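Local coordinates for L-cysteine S-thiosulfotransferase subunit SoxA (Paracoccus denitrificans, PDB 2C1D), which forms the diheme subunit of the SoxAX cytochrome complex, which joins thiosulfate oxidatively to a cysteine of the sulfur carrier SoxYZ during sulfur oxidation, at residues D5-E10 with I18-A23; D44-L49 with Y208-S213; M137-S142 with S213-A218. All blocks are in the same frame, centred on the assembly; numbering follows the deposited sequence.

Overall arrangement
Along the chain, contact 1 closes before contact 2 opens, whereas contacts 2 and 3 interleave and share Ser-213. Contact 1 is the N-terminal hairpin of strands 7-9 and 16-22. Contact 2, its centre about 17 Å away, sets helix 44-48 against Leu-210, just beyond strand 207-209, and a salt bridge from Asp-5 to Arg-47 ties the two contacts together. Contact 3, its centre about 14 Å from that of contact 2 and about 20 Å from that of contact 1, packs helix 132-143 against strand 214-216, the antiparallel neighbour of strand 207-209. The region of this small mixed sheet therefore meets both an N-terminal helix and a helix of the first cytochrome c domain, joining the two heme-bearing halves.

Contact 1 of 3, residues D5-E10 with I18-A23; sequences DGLVIE and IVTKTA
The peptide carbonyl of Leu-7 is the flat group that faces Ile-18: Ile-18 N is hydrogen-bonded to Leu-7 O at 3.1 Å, a backbone bond of the N-terminal beta hairpin of strands 7-9 and 16-22. The other flat group, the carboxylate of Asp-5, is met at the anti side of OD1 by Gly-6 N, which sits 28° out of its plane; Arg-51 and Arg-47 hold OD1 and OD2 as salt-bridge partners.

Beyond these polar groups the hairpin is joined by apolar side chains on one face. Leu-7 and Ile-18 lie side by side and point the same way, with Leu-7 CG 3.9 Å from Ile-18 CB. Leu-7 directs CG anti to its own N (chi1 176°), which brings CD2 alongside Ile-18 CB and the Thr-20 methyl; the Leu-7 and Thr-20 side chains cross at about a right angle, Thr-20 CG2 coming against Leu-7 CB. Ile-9 joins from the same face by swinging its end inward, so that CD1 comes to 3.7 Å from Ile-18 CG1. Cutting Leu-7 back to an alanine would keep CB against the Thr-20 methyl but, with CG and CD2 gone, is likely to open a gap beside Ile-18. The Ile-9 side chain is about 5 Å from that of Asp-52, a zinc ligand, which places this end of the hairpin close to the metal site.

Leu-7 N and Ile-18 O do not meet directly; a water is inserted between them. It accepts from Leu-7 N at 2.9 Å and donates to Ile-18 O at 2.6 Å. Thr-20 OG1, which is also hydrogen-bonded to His-40 NE2, provides the third grip on the water at 2.7 Å.

Contact 2 of 3, residues D44-L49 with Y208-S213; sequences DSTRDL and YRLKDS
Thr-46 and Leu-49, on and near helix 44-48, meet a single side chain, Leu-210, just past strand 207-209. At the start of the segment, Asp-44 pairs with Arg-47 by charge alone: Asp-44 OD1 lies 3.3 Å from Arg-47 NH2 but well out of the guanidinium plane, while the Asp-44 CA rests over one face of that group near its rim. Thr-46 comes next and slides past Leu-210 in the opposite direction, its methyl CG2 3.9 Å from Leu-210 CD1. Its hydroxyl is held by Asp-43 OD1. Arg-47 turns from the contact and bonds through NH1 to Arg-42 O, and Asp-48 forms a salt bridge with Arg-51.

Leu-49 completes the apolar meeting. With CG anti to its carbonyl carbon (chi1 -63°), it extends toward Leu-210 and meets it tip to tip, Leu-49 CD1 being 3.9 Å from Leu-210 CD2. The same CD2 lies at the edge of the Tyr-208 ring, in its plane. The Leu-49 side chain is about 5 Å from that of Asp-55, a zinc ligand, so this small contact borders the first zinc site.

The contact reaches the sheet only through Leu-210, in the loop directly after strand 207-209, which runs between antiparallel 214-216 and parallel 261-263; the Leu-210 backbone bonds with Arg-263.

Contact 3 of 3, residues M137-S142 with S213-A218; sequences MLSLIS and SGMVTA
Leu-138 and Thr-217 cross at about a right angle, and Ser-139 faces Met-215, where helix 132-143 of the first cytochrome c domain packs against the edge strand 214-216 of the second. The two pairs run in opposite senses: one step forward along the helix, from Leu-138 to Ser-139, goes with two residues back along the strand, from Thr-217 to Met-215. On the same helix, Met-137 touches the heme of the first domain, so the strand is set against a helix that lines the heme pocket.

In the first pair the Leu-138 branch CD1 touches the Thr-217 methyl CG2 at 4.1 Å, a loose methyl-to-methyl approach. Thr-217 turns its hydroxyl elsewhere. With OG1 between backbone N and carbonyl carbon (chi1 59°), the side chain keeps CG2 for Leu-138 while OG1 caps His-220 N, making Thr-217 the N-cap of helix 218-223, which carries Arg-221, a residue that probably binds substrate.

The second pair is closer, and here a hydroxyl meets a thioether chain. The Ser-139 hydroxyl is met by carbon alone across this contact, its polar partner being Lys-135 O one turn earlier in the helix. Lys-135 serves both sides, because its NZ is also hydrogen-bonded to the Met-215 carbonyl. The Met-215 side chain points toward the helix and is bent at chi2 (-57°) and chi3 (-58°), so that it curls back on itself instead of extending. Its CG lies 4.1 Å from Ser-139 OG, and the curl brings the terminal methyl, Met-215 CE, to 3.6 Å from the same Ser-139 OG.

Contact 1 of 3, residues D5-E10 with I18-A23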
ATOM      1  N   ASP A   5     -13.815  17.861   3.307  1.00 43.09           N
ATOM      2  CA  ASP A   5     -13.387  18.331   4.647  1.00 40.61           C
ATOM      3  C   ASP A   5     -12.105  19.169   4.521  1.00 38.55           C
ATOM      4  O   ASP A   5     -11.484  19.215   3.462  1.00 38.67           O
ATOM      5  CB  ASP A   5     -13.179  17.143   5.602  1.00 40.22           C
ATOM      6  CG  ASP A   5     -13.354  17.501   7.082  1.00 38.98           C
ATOM      7  OD1 ASP A   5     -13.325  18.686   7.472  1.00 35.83           O
ATOM      8  OD2 ASP A   5     -13.500  16.627   7.955  1.00 38.18           O
ATOM      9  N   GLY A   6     -11.743  19.881   5.585  1.00 36.43           N
ATOM     10  CA  GLY A   6     -10.504  20.642   5.624  1.00 34.87           C
ATOM     11  C   GLY A   6      -9.748  20.369   6.911  1.00 33.20           C
ATOM     12  O   GLY A   6     -10.363  20.116   7.947  1.00 32.74           O
ATOM     13  N   LEU A   7      -8.419  20.411   6.840  1.00 31.08           N
ATOM     14  CA  LEU A   7      -7.563  20.088   7.974  1.00 29.89           C
ATOM     15  C   LEU A   7      -6.699  21.282   8.392  1.00 29.74           C
ATOM     16  O   LEU A   7      -5.830  21.741   7.649  1.00 29.30           O
ATOM     17  CB  LEU A   7      -6.685  18.855   7.663  1.00 29.59           C
ATOM     18  CG  LEU A   7      -5.651  18.440   8.718  1.00 28.91           C
ATOM     19  CD1 LEU A   7      -6.270  18.304  10.115  1.00 30.39           C
ATOM     20  CD2 LEU A   7      -4.970  17.128   8.306  1.00 29.01           C
ATOM     21  N   VAL A   8      -6.945  21.755   9.607  1.00 29.77           N
ATOM     22  CA  VAL A   8      -6.186  22.815  10.240  1.00 30.15           C
ATOM     23  C   VAL A   8      -5.885  22.266  11.624  1.00 30.09           C
ATOM     24  O   VAL A   8      -6.790  21.989  12.402  1.00 30.43           O
ATOM     25  CB  VAL A   8      -7.006  24.120  10.334  1.00 30.65           C
ATOM     26  CG1 VAL A   8      -6.186  25.226  10.957  1.00 31.31           C
ATOM     27  CG2 VAL A   8      -7.468  24.559   8.942  1.00 31.68           C
ATOM     28  N   ILE A   9      -4.616  22.062  11.915  1.00 29.51           N
ATOM     29  CA  ILE A   9      -4.218  21.424  13.142  1.00 29.65           C
ATOM     30  C   ILE A   9      -4.089  22.484  14.222  1.00 30.62           C
ATOM     31  O   ILE A   9      -3.431  23.490  14.009  1.00 31.17           O
ATOM     32  CB  ILE A   9      -2.883  20.655  12.947  1.00 29.12           C
ATOM     33  CG1 ILE A   9      -2.997  19.648  11.779  1.00 29.11           C
ATOM     34  CG2 ILE A   9      -2.508  19.941  14.234  1.00 29.07           C
ATOM     35  CD1 ILE A   9      -1.721  18.877  11.465  1.00 28.76           C
ATOM     36  N   GLU A  10      -4.726  22.268  15.371  1.00 31.68           N
ATOM     37  CA  GLU A  10      -4.437  23.072  16.560  1.00 32.79           C
ATOM     38  C   GLU A  10      -3.121  22.642  17.177  1.00 33.68           C
ATOM     39  O   GLU A  10      -2.938  21.485  17.488  1.00 32.76           O
ATOM     40  CB  GLU A  10      -5.530  22.930  17.624  1.00 32.59           C
ATOM     41  CG  GLU A  10      -6.893  23.419  17.193  1.00 32.95           C
ATOM     42  CD  GLU A  10      -7.871  23.550  18.342  1.00 32.96           C
ATOM     43  OE1 GLU A  10      -8.950  24.083  18.064  1.00 35.01           O
ATOM     44  OE2 GLU A  10      -7.574  23.127  19.497  1.00 33.87           O
ATOM     45  N   ILE A  18      -3.040  22.472   6.656  1.00 29.57           N
ATOM     46  CA  ILE A  18      -2.532  21.374   5.867  1.00 28.95           C
ATOM     47  C   ILE A  18      -3.317  21.336   4.532  1.00 28.34           C
ATOM     48  O   ILE A  18      -4.548  21.218   4.528  1.00 28.28           O
ATOM     49  CB  ILE A  18      -2.705  20.046   6.641  1.00 28.41           C
ATOM     50  CG1 ILE A  18      -2.067  20.126   8.040  1.00 29.72           C
ATOM     51  CG2 ILE A  18      -2.133  18.871   5.831  1.00 28.56           C
ATOM     52  CD1 ILE A  18      -0.556  20.464   8.087  1.00 28.09           C
ATOM     53  N   VAL A  19      -2.602  21.459   3.412  1.00 27.87           N
ATOM     54  CA  VAL A  19      -3.197  21.226   2.090  1.00 28.52           C
ATOM     55  C   VAL A  19      -3.371  19.721   1.928  1.00 27.80           C
ATOM     56  O   VAL A  19      -2.382  18.977   1.845  1.00 28.01           O
ATOM     57  CB  VAL A  19      -2.322  21.809   0.924  1.00 28.64           C
ATOM     58  CG1 VAL A  19      -2.910  21.443  -0.462  1.00 29.98           C
ATOM     59  CG2 VAL A  19      -2.204  23.329   1.029  1.00 29.56           C
ATOM     60  N   THR A  20      -4.612  19.268   1.905  1.00 28.05           N
ATOM     61  CA  THR A  20      -4.938  17.846   1.737  1.00 28.05           C
ATOM     62  C   THR A  20      -5.568  17.495   0.379  1.00 29.03           C
ATOM     63  O   THR A  20      -5.915  16.332   0.135  1.00 27.96           O
ATOM     64  CB  THR A  20      -5.912  17.415   2.831  1.00 28.19           C
ATOM     65  OG1 THR A  20      -7.065  18.278   2.848  1.00 27.22           O
ATOM     66  CG2 THR A  20      -5.291  17.570   4.212  1.00 28.94           C
ATOM     67  N   LYS A  21      -5.747  18.503  -0.467  1.00 29.57           N
ATOM     68  CA  LYS A  21      -6.389  18.344  -1.774  1.00 31.17           C
ATOM     69  C   LYS A  21      -5.837  19.452  -2.666  1.00 30.87           C
ATOM     70  O   LYS A  21      -5.791  20.628  -2.283  1.00 31.25           O
ATOM     71  CB  LYS A  21      -7.921  18.407  -1.629  1.00 31.61           C
ATOM     72  CG  LYS A  21      -8.700  18.782  -2.900  1.00 36.43           C
ATOM     73  CD  LYS A  21     -10.206  18.968  -2.609  1.00 40.23           C
ATOM     74  CE  LYS A  21     -11.027  19.038  -3.931  1.00 44.12           C
ATOM     75  NZ  LYS A  21     -12.351  19.709  -3.760  1.00 45.14           N
ATOM     76  N   THR A  22      -5.343  19.073  -3.828  1.00 30.19           N
ATOM     77  CA  THR A  22      -4.701  20.023  -4.715  1.00 30.65           C
ATOM     78  C   THR A  22      -4.542  19.429  -6.111  1.00 30.88           C
ATOM     79  O   THR A  22      -4.801  18.230  -6.320  1.00 30.00           O
ATOM     80  CB  THR A  22      -3.344  20.485  -4.113  1.00 30.62           C
ATOM     81  OG1 THR A  22      -2.838  21.621  -4.818  1.00 29.16           O
ATOM     82  CG2 THR A  22      -2.248  19.425  -4.255  1.00 31.34           C
ATOM     83  N   ALA A  23      -4.151  20.267  -7.063  1.00 31.10           N
ATOM     84  CA  ALA A  23      -3.942  19.812  -8.430  1.00 31.83           C
ATOM     85  C   ALA A  23      -2.725  18.897  -8.459  1.00 31.90           C
ATOM     86  O   ALA A  23      -1.744  19.148  -7.770  1.00 32.68           O
ATOM     87  CB  ALA A  23      -3.738  21.006  -9.380  1.00 31.83           C
TER
HETATM   88  O   HOH W   1      -7.096  20.549   4.265  1.00 25.73           O

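Contact 2 of 3, residues D44-L49 with Y208-S213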
ATOM      1  N   ASP A  44     -14.616  10.043  10.208  1.00 34.86           N
ATOM      2  CA  ASP A  44     -14.423  11.318  10.907  1.00 35.55           C
ATOM      3  C   ASP A  44     -13.709  11.156  12.238  1.00 35.31           C
ATOM      4  O   ASP A  44     -12.929  12.027  12.620  1.00 35.33           O
ATOM      5  CB  ASP A  44     -15.723  12.115  11.137  1.00 35.70           C
ATOM      6  CG  ASP A  44     -15.446  13.468  11.824  1.00 37.49           C
ATOM      7  OD1 ASP A  44     -14.570  14.238  11.294  1.00 34.51           O
ATOM      8  OD2 ASP A  44     -16.001  13.812  12.917  1.00 36.71           O
ATOM      9  N   SER A  45     -13.963  10.064  12.950  1.00 35.31           N
ATOM     10  CA  SER A  45     -13.323   9.887  14.249  1.00 35.52           C
ATOM     11  C   SER A  45     -11.794   9.746  14.070  1.00 34.46           C
ATOM     12  O   SER A  45     -11.019  10.228  14.898  1.00 34.73           O
ATOM     13  CB  SER A  45     -13.935   8.721  15.042  1.00 35.86           C
ATOM     14  OG  SER A  45     -13.141   7.542  14.990  1.00 39.14           O
ATOM     15  N   THR A  46     -11.355   9.126  12.976  1.00 32.66           N
ATOM     16  CA  THR A  46      -9.914   9.001  12.730  1.00 31.64           C
ATOM     17  C   THR A  46      -9.339  10.351  12.234  1.00 30.74           C
ATOM     18  O   THR A  46      -8.262  10.758  12.652  1.00 30.01           O
ATOM     19  CB  THR A  46      -9.650   7.901  11.711  1.00 32.07           C
ATOM     20  OG1 THR A  46     -10.155   6.654  12.205  1.00 32.38           O
ATOM     21  CG2 THR A  46      -8.149   7.689  11.526  1.00 32.18           C
ATOM     22  N   ARG A  47     -10.080  11.038  11.365  1.00 29.57           N
ATOM     23  CA  ARG A  47      -9.679  12.355  10.863  1.00 29.88           C
ATOM     24  C   ARG A  47      -9.481  13.315  12.037  1.00 29.42           C
ATOM     25  O   ARG A  47      -8.539  14.097  12.050  1.00 27.58           O
ATOM     26  CB  ARG A  47     -10.723  12.919   9.884  1.00 30.22           C
ATOM     27  CG  ARG A  47     -10.741  12.216   8.529  1.00 31.28           C
ATOM     28  CD  ARG A  47     -11.335  13.013   7.377  1.00 33.24           C
ATOM     29  NE  ARG A  47     -12.578  13.702   7.728  1.00 33.51           N
ATOM     30  CZ  ARG A  47     -13.794  13.129   7.754  1.00 35.38           C
ATOM     31  NH1 ARG A  47     -13.960  11.833   7.492  1.00 32.82           N
ATOM     32  NH2 ARG A  47     -14.864  13.866   8.058  1.00 36.75           N
ATOM     33  N   ASP A  48     -10.356  13.204  13.041  1.00 29.41           N
ATOM     34  CA  ASP A  48     -10.297  14.098  14.205  1.00 29.61           C
ATOM     35  C   ASP A  48      -9.003  13.911  14.998  1.00 29.21           C
ATOM     36  O   ASP A  48      -8.505  14.861  15.590  1.00 28.73           O
ATOM     37  CB  ASP A  48     -11.536  13.912  15.112  1.00 29.70           C
ATOM     38  CG  ASP A  48     -12.776  14.647  14.574  1.00 30.35           C
ATOM     39  OD1 ASP A  48     -13.871  14.627  15.220  1.00 32.46           O
ATOM     40  OD2 ASP A  48     -12.781  15.312  13.523  1.00 30.78           O
ATOM     41  N   LEU A  49      -8.451  12.698  14.994  1.00 28.57           N
ATOM     42  CA  LEU A  49      -7.194  12.447  15.708  1.00 29.06           C
ATOM     43  C   LEU A  49      -6.004  13.244  15.180  1.00 28.10           C
ATOM     44  O   LEU A  49      -5.028  13.419  15.881  1.00 28.85           O
ATOM     45  CB  LEU A  49      -6.844  10.976  15.676  1.00 28.31           C
ATOM     46  CG  LEU A  49      -7.872  10.113  16.396  1.00 30.20           C
ATOM     47  CD1 LEU A  49      -7.479   8.689  16.216  1.00 32.73           C
ATOM     48  CD2 LEU A  49      -7.948  10.493  17.874  1.00 30.14           C
ATOM     49  N   TYR A 208       1.026   7.167  12.472  1.00 23.67           N
ATOM     50  CA  TYR A 208       0.606   6.330  13.585  1.00 23.94           C
ATOM     51  C   TYR A 208      -0.552   5.502  13.047  1.00 24.77           C
ATOM     52  O   TYR A 208      -1.548   6.063  12.607  1.00 24.28           O
ATOM     53  CB  TYR A 208       0.165   7.196  14.754  1.00 23.95           C
ATOM     54  CG  TYR A 208      -0.273   6.418  15.970  1.00 24.50           C
ATOM     55  CD1 TYR A 208      -1.603   6.051  16.126  1.00 26.91           C
ATOM     56  CD2 TYR A 208       0.621   6.069  16.962  1.00 24.75           C
ATOM     57  CE1 TYR A 208      -2.034   5.343  17.241  1.00 26.23           C
ATOM     58  CE2 TYR A 208       0.198   5.360  18.091  1.00 26.87           C
ATOM     59  CZ  TYR A 208      -1.138   4.999  18.211  1.00 26.67           C
ATOM     60  OH  TYR A 208      -1.600   4.342  19.314  1.00 25.67           O
ATOM     61  N   ARG A 209      -0.386   4.187  12.999  1.00 25.41           N
ATOM     62  CA  ARG A 209      -1.468   3.295  12.584  1.00 27.00           C
ATOM     63  C   ARG A 209      -2.274   2.810  13.807  1.00 26.97           C
ATOM     64  O   ARG A 209      -1.724   2.186  14.710  1.00 26.65           O
ATOM     65  CB  ARG A 209      -0.893   2.098  11.834  1.00 27.12           C
ATOM     66  CG  ARG A 209      -0.349   2.443  10.449  1.00 28.42           C
ATOM     67  CD  ARG A 209      -0.206   1.254   9.537  1.00 28.61           C
ATOM     68  NE  ARG A 209      -1.514   0.670   9.294  1.00 28.35           N
ATOM     69  CZ  ARG A 209      -1.736  -0.469   8.680  1.00 29.77           C
ATOM     70  NH1 ARG A 209      -0.723  -1.177   8.183  1.00 27.67           N
ATOM     71  NH2 ARG A 209      -2.985  -0.890   8.550  1.00 30.17           N
ATOM     72  N   LEU A 210      -3.572   3.084  13.828  1.00 28.63           N
ATOM     73  CA  LEU A 210      -4.409   2.690  14.978  1.00 30.05           C
ATOM     74  C   LEU A 210      -4.387   1.174  15.252  1.00 31.32           C
ATOM     75  O   LEU A 210      -4.440   0.742  16.415  1.00 32.27           O
ATOM     76  CB  LEU A 210      -5.840   3.202  14.820  1.00 29.98           C
ATOM     77  CG  LEU A 210      -5.965   4.722  14.963  1.00 30.86           C
ATOM     78  CD1 LEU A 210      -7.261   5.210  14.349  1.00 31.55           C
ATOM     79  CD2 LEU A 210      -5.870   5.119  16.429  1.00 31.17           C
ATOM     80  N   LYS A 211      -4.308   0.388  14.180  1.00 32.33           N
ATOM     81  CA  LYS A 211      -4.173  -1.081  14.231  1.00 33.69           C
ATOM     82  C   LYS A 211      -2.989  -1.534  15.104  1.00 33.48           C
ATOM     83  O   LYS A 211      -3.100  -2.479  15.882  1.00 34.95           O
ATOM     84  CB  LYS A 211      -3.970  -1.609  12.791  1.00 34.21           C
ATOM     85  CG  LYS A 211      -3.331  -2.996  12.668  1.00 37.90           C
ATOM     86  CD  LYS A 211      -2.908  -3.345  11.231  1.00 41.38           C
ATOM     87  CE  LYS A 211      -1.864  -4.499  11.196  1.00 43.95           C
ATOM     88  NZ  LYS A 211      -0.508  -4.056  10.733  1.00 44.42           N
ATOM     89  N   ASP A 212      -1.846  -0.891  14.915  1.00 33.13           N
ATOM     90  CA  ASP A 212      -0.587  -1.323  15.508  1.00 33.12           C
ATOM     91  C   ASP A 212      -0.277  -0.581  16.813  1.00 32.24           C
ATOM     92  O   ASP A 212       0.667  -0.949  17.527  1.00 32.51           O
ATOM     93  CB  ASP A 212       0.562  -1.048  14.538  1.00 33.27           C
ATOM     94  CG  ASP A 212       0.488  -1.873  13.268  1.00 36.40           C
ATOM     95  OD1 ASP A 212       0.138  -3.077  13.322  1.00 38.66           O
ATOM     96  OD2 ASP A 212       0.790  -1.383  12.157  1.00 39.42           O
ATOM     97  N   SER A 213      -1.019   0.489  17.090  1.00 30.74           N
ATOM     98  CA  SER A 213      -0.703   1.372  18.212  1.00 29.46           C
ATOM     99  C   SER A 213       0.746   1.878  18.167  1.00 29.26           C
ATOM    100  O   SER A 213       1.426   1.955  19.191  1.00 28.16           O
ATOM    101  CB  SER A 213      -0.965   0.627  19.527  1.00 30.03           C
ATOM    102  OG  SER A 213      -2.316   0.238  19.609  1.00 28.18           O
TER

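Contact 3 of 3, residues M137-S142 with S213-A218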
ATOM      1  N   MET A 137      12.924   9.348  15.516  1.00 25.49           N
ATOM      2  CA  MET A 137      13.754  10.417  14.971  1.00 25.89           C
ATOM      3  C   MET A 137      13.144  10.968  13.678  1.00 25.70           C
ATOM      4  O   MET A 137      13.080  12.176  13.495  1.00 25.39           O
ATOM      5  CB  MET A 137      15.191   9.964  14.741  1.00 25.85           C
ATOM      6  CG  MET A 137      16.169  11.146  14.591  1.00 27.11           C
ATOM      7  SD  MET A 137      16.194  12.259  15.998  1.00 27.95           S
ATOM      8  CE  MET A 137      17.019  11.168  17.208  1.00 31.56           C
ATOM      9  N   LEU A 138      12.670  10.081  12.799  1.00 25.63           N
ATOM     10  CA  LEU A 138      11.998  10.533  11.566  1.00 25.39           C
ATOM     11  C   LEU A 138      10.757  11.336  11.883  1.00 24.82           C
ATOM     12  O   LEU A 138      10.430  12.274  11.170  1.00 25.47           O
ATOM     13  CB  LEU A 138      11.566   9.370  10.694  1.00 25.51           C
ATOM     14  CG  LEU A 138      12.595   8.429  10.080  1.00 27.92           C
ATOM     15  CD1 LEU A 138      12.101   7.841   8.776  1.00 28.60           C
ATOM     16  CD2 LEU A 138      13.954   9.043   9.911  1.00 26.14           C
ATOM     17  N   SER A 139      10.059  10.951  12.940  1.00 24.12           N
ATOM     18  CA  SER A 139       8.856  11.668  13.382  1.00 24.13           C
ATOM     19  C   SER A 139       9.205  13.100  13.753  1.00 23.52           C
ATOM     20  O   SER A 139       8.588  14.052  13.255  1.00 22.81           O
ATOM     21  CB  SER A 139       8.205  10.928  14.571  1.00 24.02           C
ATOM     22  OG  SER A 139       7.668   9.673  14.141  1.00 25.58           O
ATOM     23  N   LEU A 140      10.223  13.245  14.601  1.00 23.29           N
ATOM     24  CA  LEU A 140      10.732  14.565  15.006  1.00 23.81           C
ATOM     25  C   LEU A 140      11.170  15.407  13.818  1.00 23.28           C
ATOM     26  O   LEU A 140      10.784  16.576  13.692  1.00 23.46           O
ATOM     27  CB  LEU A 140      11.905  14.423  15.988  1.00 24.11           C
ATOM     28  CG  LEU A 140      12.562  15.713  16.484  1.00 25.19           C
ATOM     29  CD1 LEU A 140      11.590  16.544  17.325  1.00 27.17           C
ATOM     30  CD2 LEU A 140      13.866  15.402  17.254  1.00 26.60           C
ATOM     31  N   ILE A 141      11.934  14.805  12.910  1.00 23.14           N
ATOM     32  CA  ILE A 141      12.422  15.563  11.752  1.00 23.25           C
ATOM     33  C   ILE A 141      11.270  15.961  10.852  1.00 22.74           C
ATOM     34  O   ILE A 141      11.209  17.096  10.348  1.00 22.65           O
ATOM     35  CB  ILE A 141      13.531  14.763  10.987  1.00 23.97           C
ATOM     36  CG1 ILE A 141      14.787  14.696  11.855  1.00 24.06           C
ATOM     37  CG2 ILE A 141      13.810  15.403   9.621  1.00 24.11           C
ATOM     38  CD1 ILE A 141      15.783  13.621  11.438  1.00 24.30           C
ATOM     39  N   SER A 142      10.333  15.045  10.652  1.00 23.88           N
ATOM     40  CA  SER A 142       9.209  15.290   9.736  1.00 24.20           C
ATOM     41  C   SER A 142       8.391  16.471  10.225  1.00 24.14           C
ATOM     42  O   SER A 142       7.958  17.314   9.430  1.00 23.20           O
ATOM     43  CB  SER A 142       8.327  14.046   9.555  1.00 24.48           C
ATOM     44  OG  SER A 142       7.237  14.326   8.670  1.00 24.24           O
ATOM     45  N   SER A 213      -1.019   0.489  17.090  1.00 30.74           N
ATOM     46  CA  SER A 213      -0.703   1.372  18.212  1.00 29.46           C
ATOM     47  C   SER A 213       0.746   1.878  18.167  1.00 29.26           C
ATOM     48  O   SER A 213       1.426   1.955  19.191  1.00 28.16           O
ATOM     49  CB  SER A 213      -0.965   0.627  19.527  1.00 30.03           C
ATOM     50  OG  SER A 213      -2.316   0.238  19.609  1.00 28.18           O
ATOM     51  N   GLY A 214       1.226   2.238  16.974  1.00 28.76           N
ATOM     52  CA  GLY A 214       2.611   2.703  16.859  1.00 28.05           C
ATOM     53  C   GLY A 214       2.926   3.362  15.538  1.00 27.61           C
ATOM     54  O   GLY A 214       2.102   3.366  14.630  1.00 26.32           O
ATOM     55  N   MET A 215       4.137   3.891  15.416  1.00 27.17           N
ATOM     56  CA  MET A 215       4.542   4.584  14.190  1.00 26.93           C
ATOM     57  C   MET A 215       4.981   3.580  13.115  1.00 26.46           C
ATOM     58  O   MET A 215       5.457   2.477  13.406  1.00 26.63           O
ATOM     59  CB  MET A 215       5.676   5.567  14.474  1.00 27.37           C
ATOM     60  CG  MET A 215       5.392   6.621  15.535  1.00 26.48           C
ATOM     61  SD  MET A 215       3.963   7.601  15.194  1.00 26.32           S
ATOM     62  CE  MET A 215       4.344   8.370  13.488  1.00 28.20           C
ATOM     63  N   VAL A 216       4.819   3.986  11.869  1.00 25.83           N
ATOM     64  CA  VAL A 216       5.198   3.206  10.714  1.00 25.72           C
ATOM     65  C   VAL A 216       5.871   4.165   9.714  1.00 25.26           C
ATOM     66  O   VAL A 216       5.404   5.303   9.523  1.00 24.94           O
ATOM     67  CB  VAL A 216       3.949   2.556  10.046  1.00 26.31           C
ATOM     68  CG1 VAL A 216       4.318   1.850   8.773  1.00 27.33           C
ATOM     69  CG2 VAL A 216       3.322   1.529  10.982  1.00 27.79           C
ATOM     70  N   THR A 217       6.941   3.703   9.079  1.00 24.83           N
ATOM     71  CA  THR A 217       7.623   4.465   8.020  1.00 24.92           C
ATOM     72  C   THR A 217       7.106   4.053   6.656  1.00 24.47           C
ATOM     73  O   THR A 217       6.516   2.964   6.493  1.00 23.49           O
ATOM     74  CB  THR A 217       9.138   4.224   8.061  1.00 25.32           C
ATOM     75  OG1 THR A 217       9.400   2.819   7.887  1.00 26.13           O
ATOM     76  CG2 THR A 217       9.741   4.578   9.451  1.00 25.78           C
ATOM     77  N   ALA A 218       7.344   4.896   5.653  1.00 23.97           N
ATOM     78  CA  ALA A 218       6.957   4.539   4.300  1.00 23.71           C
ATOM     79  C   ALA A 218       7.665   3.263   3.849  1.00 23.72           C
ATOM     80  O   ALA A 218       7.081   2.475   3.129  1.00 23.97           O
ATOM     81  CB  ALA A 218       7.238   5.675   3.340  1.00 24.53           C
TER